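Local coordinates for protein glycoside Hydrolase (Bacteroides uniformis, PDB 5TA0) that probably hydrolyses agarose as a family GH86 glycoside hydrolase, here trapped as a mutant with agarose-derived sugars in its binding cleft, at residues Asn50-Ile55 and Val81-Gly86; Ala63-Asp68 and Glu404-Glu409; Ala328-Tyr333 and Asp343-Lys348; Met372-Trp377 and Arg390-Glu395. All blocks are in the same frame, centred on the assembly; numbering follows the deposited sequence. Where two conformers were deposited one is given.

Contact 1: residues Asn50-Ile55 and Val81-Gly86; sequences NFHATI and VGRETG. With AAL (3,6-anhydro-alpha-L-galactopyranose), chain C; GAL (beta-D-galactopyranose), chain B.
Arg-83 and His-52 meet beside the bound sugar chain, and the arginine can be followed atom by atom. Its CB lies over one face of the His-52 imidazole, 3.8 Å from the ring centroid, a CH-pi contact. With CG opposite the backbone N (chi1 -179°) and the chain straight as far as NE, the arginine runs on past the ring: CG is 3.4 Å from His-52 NE2, and CD stays close to the same nitrogen. NE turns to a salt bridge with Glu-199 and NH1 to Asn-202. Arg-83 NH2 comes back to donate to His-52 NE2 at 3.0 Å, in the planes of both groups although these stand 81° apart. One arginine thus covers a face of the histidine and also fixes its rotation. Water 1 links His-52 ND1 with the Arg-83 carbonyl, while His-52 CE1 lies 3.4 Å from C6 of the anhydrogalactose of chain C.

Behind this polar pair, Val-81 CG1 packs on Phe-51 CE2 at 3.7 Å and Val-81 CG2 on Ile-55 CG2 at 3.8 Å. A cis peptide precedes Gly-82, whose CA lies 3.1 Å from the Ala-53 carbonyl O. Strands 50-51 and 80-84, with helix 69-76 between them, form a beta-alpha-beta unit of the barrel; strand 134-140 flanks one side, and Asn-50 reaches across to strand 364-369.

Contact 2: residues Ala63-Asp68 and Glu404-Glu409; sequences ANKIAD and EYVYSE
Two straight backbone bonds flank Asn-64 and fasten it to Tyr-405: Tyr-405 N gives to Ala-63 O at 2.8 Å, and Lys-65 N to Tyr-405 O at 2.9 Å. They form a single bridge, and the end-to-end directions of the touching parts lie 49° apart. Water 2 continues the join, accepting from Ile-66 N and donating to Tyr-405 O.

On one flank Lys-65, bent at its last two torsions, lays CE on Val-406 CG1 (3.8 Å) and brings NZ to Glu-404 OE1 at 3.2 Å, a salt bridge at the surface whose hydrogen bond is weak. With an alanine at Glu-404, Lys-65 NZ would probably be left with the long, weak pairing to Glu-395 and swing more freely. Asn-64 OD1, which is bonded to Lys-374 NZ, also touches Tyr-405 CB at 3.4 Å. Farther along, Ile-66 CD1 meets the Tyr-407 ring at CE2.

The loop leading into helix 69-76 is thereby attached to strand 405-407, whose other neighbour is strand 392-394, and Tyr-407 OH bonds to Asp-72 of that helix.

Contact 3: residues Ala328-Tyr333 and Asp343-Lys348; sequences AQTHDY and DWLRLK. With GAL (beta-D-galactopyranose), chain D; AAL (3,6-anhydro-alpha-L-galactopyranose), chain E; SO4 (sulfate ion), chain F.
Thr-330 and Leu-345 join a sugar-binding loop to the helix behind it: the loop follows strand 321-326 of the parallel barrel and precedes helix 340-358. Thr-330 CG2 rests on Leu-345 CB at 3.7 Å, Tyr-333 meets CD1 of the same leucine through its ring atom CD1, and Ala-328 CB sits against the Leu-345 carbonyl.

Gln-329 and His-331, between these anchors, face the glycan. The glutamine, stretched out, uses both ends of its amide on the galactose of chain D: OE1 accepts from O4 at 2.8 Å, and NE2 gives to O3 at 2.9 Å as well as to a sulfate oxygen. His-331 NE2 donates to that O4 at 2.9 Å, so the axial hydroxyl is gripped by two residues. Gln-329 CG lies over one face of the His-331 ring.

Arg-346 bends at chi3 (76°), bringing its guanidinium up beside the loop, and NH1 bonds to Phe-370 O. Arg-346 NH2 lies 3.0 Å from Ala-328 O, at too poor an angle for a hydrogen bond; water 3 joins that carbonyl, weakly, to NH1. Thr-330 OG1, also hydrogen-bonded to Asn-334 OD1, receives water 4, which lies in the guanidinium plane and accepts from Arg-346 NH2, both bonds 2.9 Å long.

Contact 4: residues Met372-Trp377 and Arg390-Glu395; sequences MLKSEW and RMLRRE. With GAL (beta-D-galactopyranose), chain B.
Leu-373 lies alongside Leu-392, the two pointing the same way; its CG, set opposite the backbone N (chi1 -179°), comes 3.9 Å from Leu-392 CD1. That CD1 also takes Lys-374 CE, at 3.7 Å. The backbones are tied next to this cluster by Met-391 N, which donates to Met-372 O at 2.8 Å, and by a weak bond from Leu-392 N to Leu-373 O. Past them the Lys-374 carbonyl receives water 5, which in turn accepts from Arg-390 NH1; Arg-390 also forms a salt bridge with Glu-397.

Glu-376 has two conformers; in the one described, OE1 forms a salt bridge with Arg-394 NH1, met on its syn side at 3.1 Å, a link the second conformer leaves less certain. Arg-394 NH2 bonds to the Gly-403 carbonyl, and Glu-376 OE2 to Tyr-405 OH.

Trp-377 belongs to the glycan pocket. The galactose of chain B lies over one face of its indole, CZ2 being 3.6 Å from C1 of the sugar, while Ser-375 CB backs the other face and Met-372 CE lies in plane at an edge. With an alanine at Trp-377, the galactose is likely to lose this flat platform, and Met-372 CE its neighbour at the ring edge.

The loop after barrel strand 364-369 is thus braced against strand 392-394, which pairs with strand 405-407, while Met-391 reaches strand 50-51 and helix 411-416.

From the N terminus, contact 1 closes first, bringing strand 80-84 beside strand 50-51. Within that short span lies 63-68, which finds its partner only at 404-409, so contacts 1 and 2 cross, and contact 2 spans most of the barrel. Contacts 3 and 4 both fall within this long excursion, one after the other: helix 340-358 folds back against 328-333, then 372-377 meets 390-395. Contact 4 joins contact 2 through neighbouring strands 392-394 and 405-407, and touches contact 1 where Phe-51 packs on Met-391. Contact 3 reaches contact 2 through Asp-343 and Glu-409. Contacts 1 and 4 share the galactose of chain B.

Contact 1: residues Asn50-Ile55 and Val81-Gly86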
# COMPACT_ATOMS: atom_id res chain seq x y z
N ASN A 50 -8.08 -2.21 -7.17
CA ASN A 50 -7.37 -2.05 -8.40
C ASN A 50 -6.35 -3.18 -8.55
O ASN A 50 -6.21 -4.02 -7.64
CB ASN A 50 -6.72 -0.66 -8.46
CG ASN A 50 -5.78 -0.45 -7.31
OD1 ASN A 50 -4.88 -1.29 -7.09
ND2 ASN A 50 -5.96 0.62 -6.54
N PHE A 51 -5.65 -3.23 -9.69
CA PHE A 51 -4.57 -4.20 -9.89
C PHE A 51 -3.56 -3.68 -10.89
O PHE A 51 -3.77 -2.62 -11.53
CB PHE A 51 -5.08 -5.62 -10.21
CG PHE A 51 -5.65 -5.83 -11.61
CD1 PHE A 51 -5.13 -6.82 -12.45
CD2 PHE A 51 -6.76 -5.12 -12.05
CE1 PHE A 51 -5.71 -7.09 -13.68
CE2 PHE A 51 -7.32 -5.38 -13.30
CZ PHE A 51 -6.79 -6.35 -14.12
N HIS A 52 -2.45 -4.41 -10.99
CA HIS A 52 -1.25 -3.94 -11.71
C HIS A 52 -1.37 -4.35 -13.17
O HIS A 52 -0.73 -5.28 -13.62
CB HIS A 52 -0.01 -4.53 -11.04
CG HIS A 52 1.29 -3.93 -11.48
ND1 HIS A 52 1.73 -3.93 -12.79
CD2 HIS A 52 2.24 -3.27 -10.77
CE1 HIS A 52 2.90 -3.32 -12.86
NE2 HIS A 52 3.24 -2.94 -11.65
N ALA A 53 -2.19 -3.61 -13.92
CA ALA A 53 -2.54 -3.92 -15.31
C ALA A 53 -2.84 -2.62 -16.03
O ALA A 53 -2.81 -1.55 -15.45
CB ALA A 53 -3.73 -4.88 -15.36
N THR A 54 -3.10 -2.74 -17.32
CA THR A 54 -3.59 -1.62 -18.10
C THR A 54 -4.78 -2.11 -18.91
O THR A 54 -4.95 -3.32 -19.14
CB THR A 54 -2.54 -1.07 -19.09
OG1 THR A 54 -2.09 -2.15 -19.92
CG2 THR A 54 -1.37 -0.46 -18.35
N ILE A 55 -5.61 -1.18 -19.36
CA ILE A 55 -6.77 -1.52 -20.20
C ILE A 55 -6.41 -2.02 -21.60
O ILE A 55 -7.22 -2.71 -22.22
CB ILE A 55 -7.79 -0.35 -20.30
CG1 ILE A 55 -7.21 0.84 -21.07
CG2 ILE A 55 -8.27 0.04 -18.92
CD1 ILE A 55 -8.20 1.97 -21.27
N VAL A 81 -7.47 0.32 -12.67
CA VAL A 81 -6.07 0.13 -13.07
C VAL A 81 -5.40 1.50 -13.00
O VAL A 81 -6.10 2.51 -12.94
CB VAL A 81 -5.94 -0.52 -14.46
CG1 VAL A 81 -6.56 -1.92 -14.46
CG2 VAL A 81 -6.57 0.32 -15.54
N GLY A 82 -4.07 1.58 -13.01
CA GLY A 82 -3.11 0.47 -13.06
C GLY A 82 -1.69 1.02 -13.06
O GLY A 82 -1.45 2.16 -12.66
N ARG A 83 -0.76 0.19 -13.48
CA ARG A 83 0.67 0.53 -13.48
C ARG A 83 1.31 -0.21 -14.62
O ARG A 83 0.90 -1.34 -14.94
CB ARG A 83 1.32 0.15 -12.14
CG ARG A 83 2.80 0.46 -11.99
CD ARG A 83 3.17 0.42 -10.52
NE ARG A 83 4.56 0.76 -10.19
CZ ARG A 83 5.55 -0.11 -10.03
NH1 ARG A 83 6.73 0.32 -9.58
NH2 ARG A 83 5.40 -1.39 -10.27
N GLU A 84 2.31 0.41 -15.27
CA GLU A 84 2.95 -0.22 -16.41
C GLU A 84 4.36 0.31 -16.61
O GLU A 84 4.58 1.51 -16.66
CB GLU A 84 2.13 -0.03 -17.69
CG GLU A 84 2.13 -1.20 -18.67
CD GLU A 84 3.40 -1.36 -19.48
OE1 GLU A 84 3.84 -2.51 -19.66
OE2 GLU A 84 3.94 -0.37 -19.98
N THR A 85 5.30 -0.61 -16.76
CA THR A 85 6.72 -0.30 -16.95
C THR A 85 7.31 -0.87 -18.22
O THR A 85 8.41 -0.50 -18.62
CB THR A 85 7.57 -0.79 -15.78
OG1 THR A 85 7.70 -2.21 -15.86
CG2 THR A 85 7.00 -0.38 -14.44
N GLY A 86 6.63 -1.78 -18.88
CA GLY A 86 7.20 -2.49 -20.02
C GLY A 86 7.26 -1.69 -21.30
O GLY A 86 8.24 -1.83 -22.05
C1 AAL C . 7.98 -5.68 -11.32
C2 AAL C . 8.54 -4.47 -12.09
C3 AAL C . 7.77 -4.20 -13.38
C4 AAL C . 7.69 -5.48 -14.18
C5 AAL C . 6.72 -6.25 -13.34
C6 AAL C . 5.69 -5.21 -13.03
O2 AAL C . 9.91 -4.68 -12.45
O3 AAL C . 6.40 -3.96 -13.04
O4 AAL C . 7.08 -5.19 -15.46
O5 AAL C . 7.33 -6.67 -12.12
C1 GAL B . 7.34 -6.18 -16.45
C2 GAL B . 6.76 -5.65 -17.76
C3 GAL B . 7.13 -6.53 -18.96
C4 GAL B . 8.62 -6.81 -18.96
C5 GAL B . 9.03 -7.39 -17.61
C6 GAL B . 10.52 -7.72 -17.52
O2 GAL B . 5.34 -5.58 -17.60
O3 GAL B . 6.68 -5.92 -20.19
O4 GAL B . 9.35 -5.59 -19.16
O5 GAL B . 8.74 -6.44 -16.57
O6 GAL B . 10.84 -8.23 -16.21
O HOH W 1 1.51 -3.80 -15.89

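Contact 2: residues Ala63-Asp68 and Glu404-Glu409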
# COMPACT_ATOMS: atom_id res chain seq x y z
N ALA A 63 -6.96 -16.13 -25.92
CA ALA A 63 -6.69 -17.33 -25.14
C ALA A 63 -7.43 -17.39 -23.81
O ALA A 63 -7.03 -18.18 -22.95
CB ALA A 63 -5.20 -17.52 -24.93
N ASN A 64 -8.51 -16.64 -23.66
CA ASN A 64 -9.29 -16.61 -22.43
C ASN A 64 -10.64 -17.31 -22.58
O ASN A 64 -11.30 -17.17 -23.62
CB ASN A 64 -9.52 -15.16 -21.98
CG ASN A 64 -8.22 -14.38 -21.86
OD1 ASN A 64 -7.22 -14.90 -21.39
ND2 ASN A 64 -8.22 -13.13 -22.30
N LYS A 65 -11.06 -18.05 -21.56
CA LYS A 65 -12.39 -18.69 -21.58
C LYS A 65 -13.50 -17.67 -21.75
O LYS A 65 -14.44 -17.89 -22.53
CB LYS A 65 -12.61 -19.48 -20.30
CG LYS A 65 -13.87 -20.34 -20.32
CD LYS A 65 -13.73 -21.60 -19.45
CE LYS A 65 -12.61 -22.54 -19.91
NZ LYS A 65 -12.48 -22.70 -21.40
N ILE A 66 -13.40 -16.55 -21.03
CA ILE A 66 -14.37 -15.45 -21.12
C ILE A 66 -14.04 -14.57 -22.33
O ILE A 66 -12.92 -14.04 -22.47
CB ILE A 66 -14.41 -14.63 -19.80
CG1 ILE A 66 -14.85 -15.51 -18.63
CG2 ILE A 66 -15.36 -13.45 -19.95
CD1 ILE A 66 -14.80 -14.82 -17.29
N ALA A 67 -15.01 -14.43 -23.24
CA ALA A 67 -14.80 -13.75 -24.50
C ALA A 67 -14.57 -12.25 -24.31
O ALA A 67 -13.64 -11.69 -24.90
CB ALA A 67 -15.98 -13.96 -25.44
N ASP A 68 -15.40 -11.63 -23.48
CA ASP A 68 -15.23 -10.21 -23.12
C ASP A 68 -14.79 -10.13 -21.67
O ASP A 68 -15.57 -9.89 -20.75
CB ASP A 68 -16.49 -9.39 -23.39
CG ASP A 68 -16.24 -7.89 -23.29
OD1 ASP A 68 -15.17 -7.48 -22.78
OD2 ASP A 68 -17.10 -7.09 -23.72
N GLU A 404 -7.06 -22.89 -22.10
CA GLU A 404 -7.44 -21.49 -22.06
C GLU A 404 -7.32 -20.94 -20.66
O GLU A 404 -7.38 -21.67 -19.67
CB GLU A 404 -8.88 -21.31 -22.53
CG GLU A 404 -9.11 -21.75 -23.96
CD GLU A 404 -10.33 -21.09 -24.58
OE1 GLU A 404 -11.45 -21.32 -24.05
OE2 GLU A 404 -10.13 -20.34 -25.56
N TYR A 405 -7.19 -19.62 -20.57
CA TYR A 405 -7.08 -18.97 -19.28
C TYR A 405 -8.43 -18.82 -18.57
O TYR A 405 -9.44 -18.46 -19.19
CB TYR A 405 -6.45 -17.58 -19.45
CG TYR A 405 -4.96 -17.58 -19.63
CD1 TYR A 405 -4.37 -17.61 -20.88
CD2 TYR A 405 -4.13 -17.54 -18.52
CE1 TYR A 405 -2.99 -17.58 -21.02
CE2 TYR A 405 -2.76 -17.50 -18.65
CZ TYR A 405 -2.19 -17.50 -19.90
OH TYR A 405 -0.84 -17.46 -20.03
N VAL A 406 -8.40 -19.04 -17.27
CA VAL A 406 -9.53 -18.86 -16.37
C VAL A 406 -9.01 -18.05 -15.16
O VAL A 406 -7.81 -17.91 -14.97
CB VAL A 406 -10.08 -20.21 -15.89
CG1 VAL A 406 -10.61 -21.00 -17.07
CG2 VAL A 406 -9.05 -21.04 -15.11
N TYR A 407 -9.91 -17.56 -14.32
CA TYR A 407 -9.46 -16.81 -13.13
C TYR A 407 -8.65 -17.70 -12.21
O TYR A 407 -8.99 -18.87 -11.99
CB TYR A 407 -10.62 -16.24 -12.35
CG TYR A 407 -11.31 -15.06 -13.00
CD1 TYR A 407 -10.59 -13.92 -13.38
CD2 TYR A 407 -12.68 -15.05 -13.19
CE1 TYR A 407 -11.22 -12.84 -13.96
CE2 TYR A 407 -13.32 -13.97 -13.78
CZ TYR A 407 -12.59 -12.85 -14.16
OH TYR A 407 -13.20 -11.75 -14.74
N SER A 408 -7.56 -17.15 -11.68
CA SER A 408 -6.88 -17.71 -10.53
C SER A 408 -7.74 -17.48 -9.29
O SER A 408 -8.82 -16.88 -9.38
CB SER A 408 -5.52 -17.06 -10.35
OG SER A 408 -5.68 -15.74 -9.81
N GLU A 409 -7.25 -17.87 -8.11
CA GLU A 409 -8.01 -17.60 -6.91
C GLU A 409 -7.94 -16.13 -6.49
O GLU A 409 -8.71 -15.72 -5.64
CB GLU A 409 -7.58 -18.50 -5.75
CG GLU A 409 -7.74 -20.00 -6.06
CD GLU A 409 -9.16 -20.33 -6.46
OE1 GLU A 409 -10.08 -20.00 -5.69
OE2 GLU A 409 -9.39 -20.82 -7.59
O HOH W 2 -11.21 -16.20 -19.03

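Contact 3: residues Ala328-Tyr333 and Asp343-Lys348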
# COMPACT_ATOMS: atom_id res chain seq x y z
N ALA A 328 2.09 -10.34 -0.47
CA ALA A 328 3.09 -11.29 0.08
C ALA A 328 4.09 -11.66 -1.01
O ALA A 328 3.76 -11.71 -2.21
CB ALA A 328 2.42 -12.54 0.59
N GLN A 329 5.32 -11.91 -0.59
CA GLN A 329 6.29 -12.61 -1.41
C GLN A 329 6.36 -14.02 -0.84
O GLN A 329 6.58 -14.16 0.36
CB GLN A 329 7.64 -11.91 -1.36
CG GLN A 329 8.70 -12.66 -2.14
CD GLN A 329 9.95 -11.89 -2.43
OE1 GLN A 329 10.17 -10.78 -1.92
NE2 GLN A 329 10.82 -12.51 -3.26
N THR A 330 6.21 -15.02 -1.68
CA THR A 330 6.03 -16.40 -1.23
C THR A 330 7.26 -17.27 -1.56
O THR A 330 7.18 -18.18 -2.36
CB THR A 330 4.74 -17.02 -1.81
OG1 THR A 330 4.78 -16.99 -3.24
CG2 THR A 330 3.48 -16.26 -1.33
N HIS A 331 8.38 -16.99 -0.91
CA HIS A 331 9.69 -17.57 -1.33
C HIS A 331 9.63 -19.08 -1.48
O HIS A 331 10.06 -19.61 -2.49
CB HIS A 331 10.76 -17.29 -0.31
CG HIS A 331 11.03 -15.85 -0.11
ND1 HIS A 331 10.25 -15.07 0.72
CD2 HIS A 331 11.98 -15.04 -0.61
CE1 HIS A 331 10.70 -13.83 0.70
NE2 HIS A 331 11.74 -13.78 -0.11
N ASP A 332 9.09 -19.75 -0.47
CA ASP A 332 9.11 -21.22 -0.46
C ASP A 332 8.20 -21.83 -1.51
O ASP A 332 8.27 -23.05 -1.75
CB ASP A 332 8.74 -21.78 0.93
CG ASP A 332 9.77 -21.42 2.02
OD1 ASP A 332 10.87 -20.95 1.70
OD2 ASP A 332 9.44 -21.60 3.22
N TYR A 333 7.36 -21.03 -2.17
CA TYR A 333 6.49 -21.49 -3.25
C TYR A 333 6.82 -20.89 -4.61
O TYR A 333 6.12 -21.15 -5.57
CB TYR A 333 5.03 -21.18 -2.89
CG TYR A 333 4.50 -22.10 -1.85
CD1 TYR A 333 4.71 -21.87 -0.50
CD2 TYR A 333 3.76 -23.21 -2.21
CE1 TYR A 333 4.22 -22.75 0.46
CE2 TYR A 333 3.26 -24.08 -1.27
CZ TYR A 333 3.51 -23.86 0.06
OH TYR A 333 2.96 -24.76 0.98
N ASP A 343 -2.00 -18.62 -3.93
CA ASP A 343 -2.91 -17.46 -4.07
C ASP A 343 -3.49 -17.04 -2.71
O ASP A 343 -3.57 -15.84 -2.43
CB ASP A 343 -4.03 -17.73 -5.05
CG ASP A 343 -3.62 -17.68 -6.51
OD1 ASP A 343 -2.50 -17.24 -6.83
OD2 ASP A 343 -4.45 -18.11 -7.34
N TRP A 344 -3.88 -17.98 -1.85
CA TRP A 344 -4.35 -17.67 -0.49
C TRP A 344 -3.30 -16.87 0.29
O TRP A 344 -3.61 -15.87 0.96
CB TRP A 344 -4.73 -18.93 0.29
CG TRP A 344 -4.85 -18.71 1.76
CD1 TRP A 344 -3.98 -19.13 2.73
CD2 TRP A 344 -5.83 -17.92 2.44
NE1 TRP A 344 -4.38 -18.71 3.96
CE2 TRP A 344 -5.52 -17.95 3.82
CE3 TRP A 344 -6.96 -17.20 2.02
CZ2 TRP A 344 -6.29 -17.30 4.78
CZ3 TRP A 344 -7.72 -16.53 2.99
CH2 TRP A 344 -7.38 -16.60 4.35
N LEU A 345 -2.03 -17.26 0.17
CA LEU A 345 -0.96 -16.54 0.86
C LEU A 345 -0.95 -15.07 0.45
O LEU A 345 -0.79 -14.21 1.30
CB LEU A 345 0.41 -17.17 0.61
CG LEU A 345 0.58 -18.59 1.18
CD1 LEU A 345 1.98 -19.05 0.83
CD2 LEU A 345 0.37 -18.66 2.68
N ARG A 346 -1.20 -14.82 -0.82
CA ARG A 346 -1.28 -13.43 -1.31
C ARG A 346 -2.57 -12.76 -0.83
O ARG A 346 -2.54 -11.59 -0.38
CB ARG A 346 -1.21 -13.41 -2.84
CG ARG A 346 0.05 -14.04 -3.41
CD ARG A 346 0.11 -13.80 -4.91
NE ARG A 346 0.51 -12.43 -5.17
CZ ARG A 346 1.76 -11.99 -5.07
NH1 ARG A 346 2.05 -10.71 -5.25
NH2 ARG A 346 2.76 -12.83 -4.81
N LEU A 347 -3.67 -13.46 -0.93
CA LEU A 347 -4.99 -12.91 -0.54
C LEU A 347 -4.98 -12.39 0.89
O LEU A 347 -5.48 -11.28 1.19
CB LEU A 347 -6.11 -13.95 -0.71
CG LEU A 347 -6.53 -14.21 -2.15
CD1 LEU A 347 -7.34 -15.49 -2.23
CD2 LEU A 347 -7.30 -13.03 -2.74
N LYS A 348 -4.48 -13.19 1.83
CA LYS A 348 -4.61 -12.80 3.25
C LYS A 348 -3.76 -11.59 3.57
O LYS A 348 -4.15 -10.76 4.38
CB LYS A 348 -4.34 -13.98 4.20
CG LYS A 348 -2.93 -14.49 4.24
CD LYS A 348 -2.83 -15.75 5.10
CE LYS A 348 -1.48 -16.42 5.07
NZ LYS A 348 -0.47 -15.72 5.90
C1 GAL D . 15.59 -13.37 -1.17
C2 GAL D . 14.71 -13.20 -2.39
C3 GAL D . 14.53 -11.73 -2.75
C4 GAL D . 14.13 -10.92 -1.52
C5 GAL D . 15.12 -11.17 -0.40
C6 GAL D . 14.80 -10.34 0.83
O1 GAL D . 15.66 -14.75 -0.75
O2 GAL D . 15.27 -13.86 -3.52
O3 GAL D . 13.55 -11.70 -3.79
O4 GAL D . 12.81 -11.29 -1.08
O5 GAL D . 15.08 -12.58 -0.09
O6 GAL D . 15.78 -10.58 1.85
C1 AAL E . 13.56 -10.51 -4.59
C2 AAL E . 13.28 -10.93 -6.03
C3 AAL E . 12.88 -9.70 -6.81
C4 AAL E . 11.65 -9.07 -6.23
C5 AAL E . 12.26 -8.47 -4.99
C6 AAL E . 13.50 -7.81 -5.55
O2 AAL E . 12.22 -11.90 -6.09
O3 AAL E . 13.89 -8.70 -6.63
O4 AAL E . 11.24 -8.02 -7.08
O5 AAL E . 12.59 -9.56 -4.12
S SO4 F . 12.16 -15.57 -5.01
O1 SO4 F . 10.86 -15.05 -4.54
O2 SO4 F . 13.15 -14.45 -5.10
O3 SO4 F . 11.98 -16.16 -6.36
O4 SO4 F . 12.63 -16.59 -4.04
O HOH W 3 4.96 -10.74 -5.22
O HOH W 4 2.93 -15.70 -5.01

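Contact 4: residues Met372-Trp377 and Arg390-Glu395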
# COMPACT_ATOMS: atom_id res chain seq x y z
N MET A 372 -0.92 -9.09 -11.48
CA MET A 372 -0.93 -8.72 -12.91
C MET A 372 -2.02 -9.52 -13.60
O MET A 372 -2.49 -10.53 -13.06
CB MET A 372 0.44 -8.98 -13.49
CG MET A 372 1.51 -8.10 -12.84
SD MET A 372 3.11 -8.09 -13.68
CE MET A 372 2.70 -7.02 -15.05
N LEU A 373 -2.43 -9.13 -14.80
CA LEU A 373 -3.50 -9.86 -15.47
C LEU A 373 -3.07 -11.26 -15.86
O LEU A 373 -3.76 -12.23 -15.53
CB LEU A 373 -3.96 -9.09 -16.72
CG LEU A 373 -5.12 -9.75 -17.49
CD1 LEU A 373 -6.38 -9.71 -16.68
CD2 LEU A 373 -5.33 -9.06 -18.83
N LYS A 374 -1.95 -11.37 -16.55
CA LYS A 374 -1.56 -12.62 -17.21
C LYS A 374 -0.06 -12.83 -17.28
O LYS A 374 0.44 -13.93 -17.03
CB LYS A 374 -2.16 -12.66 -18.63
CG LYS A 374 -1.85 -13.96 -19.39
CD LYS A 374 -2.48 -14.07 -20.77
CE LYS A 374 -3.99 -14.10 -20.72
NZ LYS A 374 -4.60 -14.21 -22.08
N SER A 375 0.68 -11.81 -17.68
CA SER A 375 2.14 -11.85 -17.70
C SER A 375 2.69 -13.14 -18.32
O SER A 375 3.53 -13.81 -17.72
CB SER A 375 2.68 -11.64 -16.29
OG SER A 375 2.25 -10.36 -15.85
N GLU A 376 2.22 -13.46 -19.52
CA GLU A 376 2.72 -14.58 -20.33
C GLU A 376 4.23 -14.51 -20.50
O GLU A 376 4.92 -15.53 -20.45
CB GLU A 376 2.05 -14.55 -21.71
CG GLU A 376 2.31 -15.77 -22.56
CD GLU A 376 1.19 -16.79 -22.47
OE1 GLU A 376 1.44 -17.98 -22.73
OE2 GLU A 376 0.04 -16.40 -22.15
N TRP A 377 4.75 -13.30 -20.68
CA TRP A 377 6.20 -13.05 -20.78
C TRP A 377 7.00 -13.59 -19.59
O TRP A 377 8.21 -13.80 -19.69
CB TRP A 377 6.51 -11.53 -20.94
CG TRP A 377 5.90 -10.69 -19.86
CD1 TRP A 377 4.75 -9.93 -19.97
CD2 TRP A 377 6.35 -10.52 -18.51
NE1 TRP A 377 4.47 -9.35 -18.78
CE2 TRP A 377 5.42 -9.69 -17.86
CE3 TRP A 377 7.44 -11.00 -17.78
CZ2 TRP A 377 5.56 -9.31 -16.52
CZ3 TRP A 377 7.57 -10.64 -16.43
CH2 TRP A 377 6.62 -9.79 -15.83
N ARG A 390 -0.71 -13.68 -10.73
CA ARG A 390 -1.59 -13.53 -11.89
C ARG A 390 -3.06 -13.64 -11.55
O ARG A 390 -3.46 -14.52 -10.80
CB ARG A 390 -1.30 -14.60 -12.96
CG ARG A 390 0.05 -14.50 -13.63
CD ARG A 390 0.29 -15.69 -14.51
NE ARG A 390 0.37 -16.90 -13.68
CZ ARG A 390 0.03 -18.13 -14.07
NH1 ARG A 390 -0.35 -18.40 -15.30
NH2 ARG A 390 0.07 -19.09 -13.15
N MET A 391 -3.88 -12.78 -12.15
CA MET A 391 -5.33 -12.89 -12.11
C MET A 391 -5.88 -14.05 -12.93
O MET A 391 -7.00 -14.50 -12.67
CB MET A 391 -5.99 -11.60 -12.63
CG MET A 391 -5.70 -10.38 -11.79
SD MET A 391 -6.16 -10.57 -10.05
CE MET A 391 -7.85 -11.09 -10.14
N LEU A 392 -5.11 -14.51 -13.92
CA LEU A 392 -5.53 -15.57 -14.84
C LEU A 392 -4.47 -16.65 -14.83
O LEU A 392 -3.27 -16.35 -14.84
CB LEU A 392 -5.63 -15.06 -16.27
CG LEU A 392 -6.61 -13.95 -16.58
CD1 LEU A 392 -6.37 -13.46 -18.01
CD2 LEU A 392 -8.03 -14.39 -16.35
N ARG A 393 -4.92 -17.90 -14.93
CA ARG A 393 -4.03 -19.04 -15.08
C ARG A 393 -4.64 -20.00 -16.09
O ARG A 393 -5.85 -20.01 -16.28
CB ARG A 393 -3.75 -19.68 -13.72
CG ARG A 393 -4.96 -20.10 -12.91
CD ARG A 393 -5.28 -21.56 -13.12
NE ARG A 393 -6.51 -21.99 -12.44
CZ ARG A 393 -7.15 -23.13 -12.69
NH1 ARG A 393 -8.24 -23.42 -11.99
NH2 ARG A 393 -6.71 -23.97 -13.62
N ARG A 394 -3.81 -20.79 -16.76
CA ARG A 394 -4.33 -21.70 -17.78
C ARG A 394 -5.07 -22.86 -17.12
O ARG A 394 -4.73 -23.27 -16.00
CB ARG A 394 -3.21 -22.18 -18.67
CG ARG A 394 -2.67 -21.07 -19.57
CD ARG A 394 -1.64 -21.59 -20.56
NE ARG A 394 -1.17 -20.61 -21.56
CZ ARG A 394 -1.67 -20.42 -22.78
NH1 ARG A 394 -1.12 -19.51 -23.58
NH2 ARG A 394 -2.72 -21.09 -23.23
N GLU A 395 -6.10 -23.35 -17.79
CA GLU A 395 -7.00 -24.33 -17.18
C GLU A 395 -6.30 -25.60 -16.72
O GLU A 395 -6.73 -26.20 -15.76
CB GLU A 395 -8.21 -24.64 -18.05
CG GLU A 395 -7.94 -25.27 -19.39
CD GLU A 395 -9.16 -25.26 -20.32
OE1 GLU A 395 -8.98 -25.05 -21.55
OE2 GLU A 395 -10.30 -25.44 -19.81
C1 GAL B . 7.34 -6.18 -16.45
C2 GAL B . 6.76 -5.65 -17.76
C3 GAL B . 7.13 -6.53 -18.96
C4 GAL B . 8.62 -6.81 -18.96
C5 GAL B . 9.03 -7.39 -17.61
C6 GAL B . 10.52 -7.72 -17.52
O2 GAL B . 5.34 -5.58 -17.60
O3 GAL B . 6.68 -5.92 -20.19
O4 GAL B . 9.35 -5.59 -19.16
O5 GAL B . 8.74 -6.44 -16.57
O6 GAL B . 10.84 -8.23 -16.21
O HOH W 5 0.53 -16.65 -17.64